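Local coordinates for Alpha/beta hydrolase (Streptomyces albidoflavus, PDB 6KSU), which probably cyclises non-ribosomal peptides by heterochiral macrolactam formation, as a cyclase related to penicillin-binding proteins and beta-lactamases, at residues T77-T89 / H325-I338. Residues are numbered along the deposited sequence; the frame is centred on the assembly and turned at random.
Sequences TGFPFGSVTKFLT and HDGAVGGASCNLRI
V84 and C334 meet at the middle of the contact, where the residues leading into helix 85-98 lie on the hairpin of strands 322-329 and 332-339. With chi1 at 177°, V84 CG2 lies anti to the carbonyl carbon, beside the backbone N, and reaches C334 SG at 3.4 Å. C334 SG lies oblique to the F81 ring, 4.9 Å from its centroid. Further along, L336 CD2 sits over one face of the F87 ring in a CH-pi contact, 3.9 Å from the centroid, and I338 CD1 reaches F87 CZ. Toward the hairpin turn, V329 packs tightly, CG2 on P80 CB and CG1 on G82 CA at 3.3 Å. H325 is turned so that S83 O lies over its ring face, 3.1 Å from CE1, while K86 CB and CD approach NE2. H325 ND1 donates to D326 O at 3.0 Å, the acceptor lying in the ring plane, which helps fix the ring's rotation. Between the segments one water accepts from S83 N (2.7 Å) and A328 N (2.9 Å). S83 and K86 fit the SxxK pattern at a helix start, with Y174 near both and N176 accepting from K86 NZ. Two backbone N-H groups converging on one water, beside the S83 hydroxyl, resemble the oxyanion hole of penicillin-binding proteins; S83 is probably the nucleophile, the water marking where an acyl oxygen could be polarised.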
ATOM      1  N   THR A  77       2.841   7.846 -20.075  1.00 19.64           N
ATOM      2  CA  THR A  77       3.340   6.531 -19.693  1.00 20.37           C
ATOM      3  C   THR A  77       2.693   6.055 -18.392  1.00 23.08           C
ATOM      4  O   THR A  77       2.646   6.777 -17.394  1.00 24.12           O
ATOM      5  CB  THR A  77       4.871   6.579 -19.527  1.00 22.39           C
ATOM      6  OG1 THR A  77       5.473   7.244 -20.644  1.00 25.41           O
ATOM      7  CG2 THR A  77       5.442   5.196 -19.458  1.00 20.82           C
ATOM      8  N   GLY A  78       2.180   4.820 -18.419  1.00 19.59           N
ATOM      9  CA  GLY A  78       1.667   4.185 -17.228  1.00 22.41           C
ATOM     10  C   GLY A  78       2.689   3.304 -16.529  1.00 22.39           C
ATOM     11  O   GLY A  78       3.354   2.472 -17.160  1.00 14.21           O
ATOM     12  N   PHE A  79       2.770   3.461 -15.215  1.00 18.19           N
ATOM     13  CA  PHE A  79       3.597   2.698 -14.298  1.00 19.94           C
ATOM     14  C   PHE A  79       2.721   1.828 -13.407  1.00 20.70           C
ATOM     15  O   PHE A  79       1.595   2.203 -13.076  1.00 19.36           O
ATOM     16  CB  PHE A  79       4.422   3.641 -13.412  1.00 19.07           C
ATOM     17  CG  PHE A  79       5.523   4.401 -14.148  1.00 22.20           C
ATOM     18  CD1 PHE A  79       6.860   4.166 -13.837  1.00 17.14           C
ATOM     19  CD2 PHE A  79       5.216   5.383 -15.099  1.00 19.60           C
ATOM     20  CE1 PHE A  79       7.872   4.844 -14.475  1.00 17.17           C
ATOM     21  CE2 PHE A  79       6.227   6.084 -15.762  1.00 20.45           C
ATOM     22  CZ  PHE A  79       7.551   5.814 -15.456  1.00 23.11           C
ATOM     23  N   PRO A  80       3.197   0.668 -12.980  1.00 22.20           N
ATOM     24  CA  PRO A  80       2.407  -0.126 -12.018  1.00 18.89           C
ATOM     25  C   PRO A  80       2.239   0.628 -10.709  1.00 18.81           C
ATOM     26  O   PRO A  80       3.208   1.082 -10.100  1.00 20.71           O
ATOM     27  CB  PRO A  80       3.232  -1.400 -11.826  1.00 19.01           C
ATOM     28  CG  PRO A  80       4.520  -1.194 -12.582  1.00 20.64           C
ATOM     29  CD  PRO A  80       4.380  -0.030 -13.486  1.00 15.28           C
ATOM     30  N   PHE A  81       0.984   0.774 -10.281  1.00 20.42           N
ATOM     31  CA  PHE A  81       0.746   1.407  -9.001  1.00 19.65           C
ATOM     32  C   PHE A  81       1.121   0.491  -7.836  1.00 20.74           C
ATOM     33  O   PHE A  81       1.292   0.978  -6.714  1.00 19.46           O
ATOM     34  CB  PHE A  81      -0.716   1.821  -8.902  1.00 18.40           C
ATOM     35  CG  PHE A  81      -1.083   2.986  -9.791  1.00 20.70           C
ATOM     36  CD1 PHE A  81      -0.092   3.829 -10.333  1.00 13.88           C
ATOM     37  CD2 PHE A  81      -2.424   3.239 -10.086  1.00 16.87           C
ATOM     38  CE1 PHE A  81      -0.420   4.915 -11.120  1.00 17.36           C
ATOM     39  CE2 PHE A  81      -2.783   4.327 -10.903  1.00 19.53           C
ATOM     40  CZ  PHE A  81      -1.786   5.167 -11.431  1.00 17.19           C
ATOM     41  N   GLY A  82       1.273  -0.806  -8.081  1.00 13.71           N
ATOM     42  CA  GLY A  82       1.337  -1.730  -6.966  1.00 23.54           C
ATOM     43  C   GLY A  82       0.168  -1.565  -6.020  1.00 20.18           C
ATOM     44  O   GLY A  82      -0.979  -1.318  -6.424  1.00 20.11           O
ATOM     45  N   SER A  83       0.465  -1.664  -4.730  1.00 19.50           N
ATOM     46  CA  SER A  83      -0.552  -1.524  -3.698  1.00 18.06           C
ATOM     47  C   SER A  83      -1.180  -0.138  -3.662  1.00 17.80           C
ATOM     48  O   SER A  83      -2.206   0.040  -2.984  1.00 20.32           O
ATOM     49  CB  SER A  83       0.069  -1.863  -2.345  1.00 17.79           C
ATOM     50  OG  SER A  83       0.177  -3.273  -2.231  1.00 19.61           O
ATOM     51  N   VAL A  84      -0.618   0.847  -4.375  1.00 15.36           N
ATOM     52  CA  VAL A  84      -1.306   2.134  -4.442  1.00 20.17           C
ATOM     53  C   VAL A  84      -2.681   1.942  -5.085  1.00 15.79           C
ATOM     54  O   VAL A  84      -3.585   2.752  -4.858  1.00 16.82           O
ATOM     55  CB  VAL A  84      -0.434   3.214  -5.163  1.00 19.99           C
ATOM     56  CG1 VAL A  84      -1.172   4.567  -5.303  1.00 13.89           C
ATOM     57  CG2 VAL A  84       0.895   3.451  -4.404  1.00 19.84           C
ATOM     58  N   THR A  85      -2.872   0.831  -5.818  1.00 15.58           N
ATOM     59  CA  THR A  85      -4.183   0.467  -6.355  1.00 18.19           C
ATOM     60  C   THR A  85      -5.282   0.496  -5.287  1.00 21.09           C
ATOM     61  O   THR A  85      -6.459   0.738  -5.600  1.00 20.81           O
ATOM     62  CB  THR A  85      -4.094  -0.936  -6.988  1.00 19.30           C
ATOM     63  OG1 THR A  85      -3.105  -0.952  -8.037  1.00 20.72           O
ATOM     64  CG2 THR A  85      -5.452  -1.364  -7.577  1.00 14.55           C
ATOM     65  N   LYS A  86      -4.925   0.221  -4.026  1.00 26.56           N
ATOM     66  CA  LYS A  86      -5.931   0.129  -2.966  1.00 20.85           C
ATOM     67  C   LYS A  86      -6.628   1.462  -2.738  1.00 20.16           C
ATOM     68  O   LYS A  86      -7.781   1.500  -2.288  1.00 20.34           O
ATOM     69  CB  LYS A  86      -5.272  -0.354  -1.662  1.00 16.44           C
ATOM     70  CG  LYS A  86      -4.865  -1.790  -1.713  1.00 16.89           C
ATOM     71  CD  LYS A  86      -4.027  -2.170  -0.507  1.00 19.02           C
ATOM     72  CE  LYS A  86      -3.830  -3.667  -0.511  1.00 18.43           C
ATOM     73  NZ  LYS A  86      -2.741  -4.058  -1.455  1.00 17.29           N
ATOM     74  N   PHE A  87      -5.943   2.565  -3.017  1.00 20.27           N
ATOM     75  CA  PHE A  87      -6.581   3.866  -2.870  1.00 22.91           C
ATOM     76  C   PHE A  87      -7.681   4.061  -3.915  1.00 20.60           C
ATOM     77  O   PHE A  87      -8.712   4.663  -3.624  1.00 21.96           O
ATOM     78  CB  PHE A  87      -5.502   4.947  -2.927  1.00 20.18           C
ATOM     79  CG  PHE A  87      -6.014   6.357  -3.026  1.00 15.20           C
ATOM     80  CD1 PHE A  87      -6.589   6.982  -1.939  1.00 20.35           C
ATOM     81  CD2 PHE A  87      -5.829   7.082  -4.189  1.00 21.81           C
ATOM     82  CE1 PHE A  87      -7.034   8.305  -2.013  1.00 21.83           C
ATOM     83  CE2 PHE A  87      -6.270   8.401  -4.277  1.00 22.66           C
ATOM     84  CZ  PHE A  87      -6.878   9.009  -3.184  1.00 21.03           C
ATOM     85  N   LEU A  88      -7.519   3.499  -5.106  1.00 17.81           N
ATOM     86  CA  LEU A  88      -8.563   3.659  -6.116  1.00 20.57           C
ATOM     87  C   LEU A  88      -9.693   2.673  -5.888  1.00 20.49           C
ATOM     88  O   LEU A  88     -10.871   3.026  -6.039  1.00 21.58           O
ATOM     89  CB  LEU A  88      -7.951   3.505  -7.503  1.00 17.39           C
ATOM     90  CG  LEU A  88      -6.955   4.666  -7.536  1.00 15.97           C
ATOM     91  CD1 LEU A  88      -5.523   4.173  -7.678  1.00 15.76           C
ATOM     92  CD2 LEU A  88      -7.318   5.655  -8.602  1.00 20.82           C
ATOM     93  N   THR A  89      -9.344   1.450  -5.484  1.00 20.17           N
ATOM     94  CA  THR A  89     -10.348   0.483  -5.065  1.00 21.05           C
ATOM     95  C   THR A  89     -11.173   1.026  -3.905  1.00 18.90           C
ATOM     96  O   THR A  89     -12.408   0.907  -3.892  1.00 18.86           O
ATOM     97  CB  THR A  89      -9.666  -0.830  -4.683  1.00 16.94           C
ATOM     98  OG1 THR A  89      -9.289  -1.499  -5.886  1.00 18.12           O
ATOM     99  CG2 THR A  89     -10.635  -1.729  -3.865  1.00 17.04           C
ATOM    100  N   HIS A 325      -0.333   6.301   0.276  1.00 21.88           N
ATOM    101  CA  HIS A 325      -0.204   4.865   0.083  1.00 20.36           C
ATOM    102  C   HIS A 325       1.097   4.633  -0.658  1.00 24.90           C
ATOM    103  O   HIS A 325       1.582   5.511  -1.374  1.00 21.57           O
ATOM    104  CB  HIS A 325      -1.383   4.292  -0.714  1.00 18.83           C
ATOM    105  CG  HIS A 325      -1.791   2.923  -0.280  1.00 22.44           C
ATOM    106  ND1 HIS A 325      -1.019   1.807  -0.525  1.00 19.38           N
ATOM    107  CD2 HIS A 325      -2.899   2.483   0.372  1.00 21.49           C
ATOM    108  CE1 HIS A 325      -1.633   0.737  -0.045  1.00 19.45           C
ATOM    109  NE2 HIS A 325      -2.775   1.120   0.508  1.00 19.01           N
ATOM    110  N   ASP A 326       1.653   3.440  -0.475  1.00 22.12           N
ATOM    111  CA  ASP A 326       2.882   3.031  -1.119  1.00 19.10           C
ATOM    112  C   ASP A 326       2.620   1.769  -1.922  1.00 20.71           C
ATOM    113  O   ASP A 326       1.617   1.076  -1.741  1.00 17.03           O
ATOM    114  CB  ASP A 326       4.012   2.744  -0.101  1.00 24.67           C
ATOM    115  CG  ASP A 326       4.470   3.979   0.641  1.00 26.42           C
ATOM    116  OD1 ASP A 326       4.374   5.108   0.092  1.00 27.78           O
ATOM    117  OD2 ASP A 326       4.918   3.809   1.791  1.00 31.43           O
ATOM    118  N   GLY A 327       3.538   1.478  -2.816  1.00 16.83           N
ATOM    119  CA  GLY A 327       3.429   0.274  -3.604  1.00 21.12           C
ATOM    120  C   GLY A 327       4.689   0.013  -4.387  1.00 23.41           C
ATOM    121  O   GLY A 327       5.450   0.947  -4.687  1.00 16.46           O
ATOM    122  N   ALA A 328       4.912  -1.264  -4.706  1.00 24.53           N
ATOM    123  CA  ALA A 328       6.043  -1.688  -5.528  1.00 23.27           C
ATOM    124  C   ALA A 328       5.733  -3.046  -6.142  1.00 23.42           C
ATOM    125  O   ALA A 328       5.388  -3.992  -5.431  1.00 30.12           O
ATOM    126  CB  ALA A 328       7.333  -1.749  -4.695  1.00 22.90           C
ATOM    127  N   VAL A 329       5.846  -3.153  -7.454  1.00 28.75           N
ATOM    128  CA  VAL A 329       5.757  -4.437  -8.132  1.00 28.06           C
ATOM    129  C   VAL A 329       7.042  -4.586  -8.935  1.00 26.87           C
ATOM    130  O   VAL A 329       7.419  -3.677  -9.694  1.00 28.19           O
ATOM    131  CB  VAL A 329       4.506  -4.555  -9.040  1.00 24.87           C
ATOM    132  CG1 VAL A 329       3.285  -4.021  -8.375  1.00 27.22           C
ATOM    133  CG2 VAL A 329       4.657  -3.853 -10.318  1.00 27.58           C
ATOM    134  N   GLY A 330       7.729  -5.711  -8.742  1.00 27.52           N
ATOM    135  CA  GLY A 330       9.005  -5.925  -9.411  1.00 33.31           C
ATOM    136  C   GLY A 330       9.935  -4.732  -9.301  1.00 30.71           C
ATOM    137  O   GLY A 330      10.051  -4.115  -8.235  1.00 40.25           O
ATOM    138  N   GLY A 331      10.575  -4.374 -10.406  1.00 28.35           N
ATOM    139  CA  GLY A 331      11.484  -3.245 -10.400  1.00 27.24           C
ATOM    140  C   GLY A 331      10.780  -1.911 -10.551  1.00 27.33           C
ATOM    141  O   GLY A 331      11.226  -1.065 -11.319  1.00 28.40           O
ATOM    142  N   ALA A 332       9.669  -1.705  -9.844  1.00 26.57           N
ATOM    143  CA  ALA A 332       8.943  -0.452  -9.955  1.00 26.40           C
ATOM    144  C   ALA A 332       8.334  -0.099  -8.605  1.00 25.87           C
ATOM    145  O   ALA A 332       8.021  -0.969  -7.800  1.00 22.69           O
ATOM    146  CB  ALA A 332       7.861  -0.517 -11.063  1.00 24.17           C
ATOM    147  N   SER A 333       8.204   1.195  -8.353  1.00 27.93           N
ATOM    148  CA  SER A 333       7.656   1.678  -7.101  1.00 21.06           C
ATOM    149  C   SER A 333       6.698   2.809  -7.423  1.00 25.79           C
ATOM    150  O   SER A 333       6.736   3.395  -8.520  1.00 15.63           O
ATOM    151  CB  SER A 333       8.738   2.181  -6.130  1.00 22.28           C
ATOM    152  OG  SER A 333       9.492   3.229  -6.714  1.00 26.83           O
ATOM    153  N   CYS A 334       5.868   3.131  -6.431  1.00 21.57           N
ATOM    154  CA  CYS A 334       4.843   4.152  -6.592  1.00 22.91           C
ATOM    155  C   CYS A 334       4.456   4.703  -5.225  1.00 18.09           C
ATOM    156  O   CYS A 334       4.155   3.932  -4.322  1.00 17.43           O
ATOM    157  CB  CYS A 334       3.645   3.534  -7.306  1.00 20.53           C
ATOM    158  SG  CYS A 334       2.232   4.550  -7.342  1.00 24.18           S
ATOM    159  N   ASN A 335       4.448   6.029  -5.079  1.00 20.12           N
ATOM    160  CA  ASN A 335       4.127   6.674  -3.811  1.00 21.10           C
ATOM    161  C   ASN A 335       3.181   7.836  -4.054  1.00 22.46           C
ATOM    162  O   ASN A 335       3.404   8.629  -4.961  1.00 20.80           O
ATOM    163  CB  ASN A 335       5.361   7.231  -3.079  1.00 24.52           C
ATOM    164  CG  ASN A 335       6.419   6.185  -2.837  1.00 26.86           C
ATOM    165  OD1 ASN A 335       7.292   5.954  -3.686  1.00 25.05           O
ATOM    166  ND2 ASN A 335       6.346   5.537  -1.672  1.00 19.85           N
ATOM    167  N   LEU A 336       2.150   7.938  -3.208  1.00 20.19           N
ATOM    168  CA  LEU A 336       1.157   9.000  -3.245  1.00 23.25           C
ATOM    169  C   LEU A 336       1.076   9.660  -1.877  1.00 23.18           C
ATOM    170  O   LEU A 336       1.120   8.978  -0.844  1.00 22.17           O
ATOM    171  CB  LEU A 336      -0.231   8.460  -3.643  1.00 22.45           C
ATOM    172  CG  LEU A 336      -1.408   9.413  -3.417  1.00 22.25           C
ATOM    173  CD1 LEU A 336      -1.283  10.655  -4.296  1.00 22.00           C
ATOM    174  CD2 LEU A 336      -2.694   8.699  -3.713  1.00 19.65           C
ATOM    175  N   ARG A 337       0.941  10.989  -1.867  1.00 20.12           N
ATOM    176  CA  ARG A 337       0.881  11.731  -0.612  1.00 23.04           C
ATOM    177  C   ARG A 337      -0.049  12.915  -0.767  1.00 24.83           C
ATOM    178  O   ARG A 337       0.062  13.668  -1.742  1.00 20.97           O
ATOM    179  CB  ARG A 337       2.267  12.222  -0.169  1.00 19.79           C
ATOM    180  CG  ARG A 337       3.222  11.120   0.207  1.00 23.28           C
ATOM    181  CD  ARG A 337       2.803  10.403   1.507  1.00 20.47           C
ATOM    182  NE  ARG A 337       3.832   9.476   1.967  1.00 20.51           N
ATOM    183  CZ  ARG A 337       4.006   8.244   1.487  1.00 24.67           C
ATOM    184  NH1 ARG A 337       3.192   7.774   0.545  1.00 22.18           N
ATOM    185  NH2 ARG A 337       4.969   7.459   1.968  1.00 24.33           N
ATOM    186  N   ILE A 338      -0.935  13.096   0.215  1.00 22.30           N
ATOM    187  CA  ILE A 338      -1.992  14.106   0.172  1.00 22.14           C
ATOM    188  C   ILE A 338      -1.982  14.881   1.480  1.00 25.11           C
ATOM    189  O   ILE A 338      -1.956  14.281   2.559  1.00 24.89           O
ATOM    190  CB  ILE A 338      -3.373  13.461  -0.018  1.00 19.84           C
ATOM    191  CG1 ILE A 338      -3.416  12.576  -1.264  1.00 17.17           C
ATOM    192  CG2 ILE A 338      -4.441  14.504  -0.012  1.00 19.39           C
ATOM    193  CD1 ILE A 338      -4.598  11.664  -1.297  1.00 20.20           C
TER
HETATM  194  O   HOH W   1       5.531   2.155 -10.804  1.00 21.70           O
HETATM  195  O   HOH W   2       2.717  -3.088  -4.079  1.00 24.97           O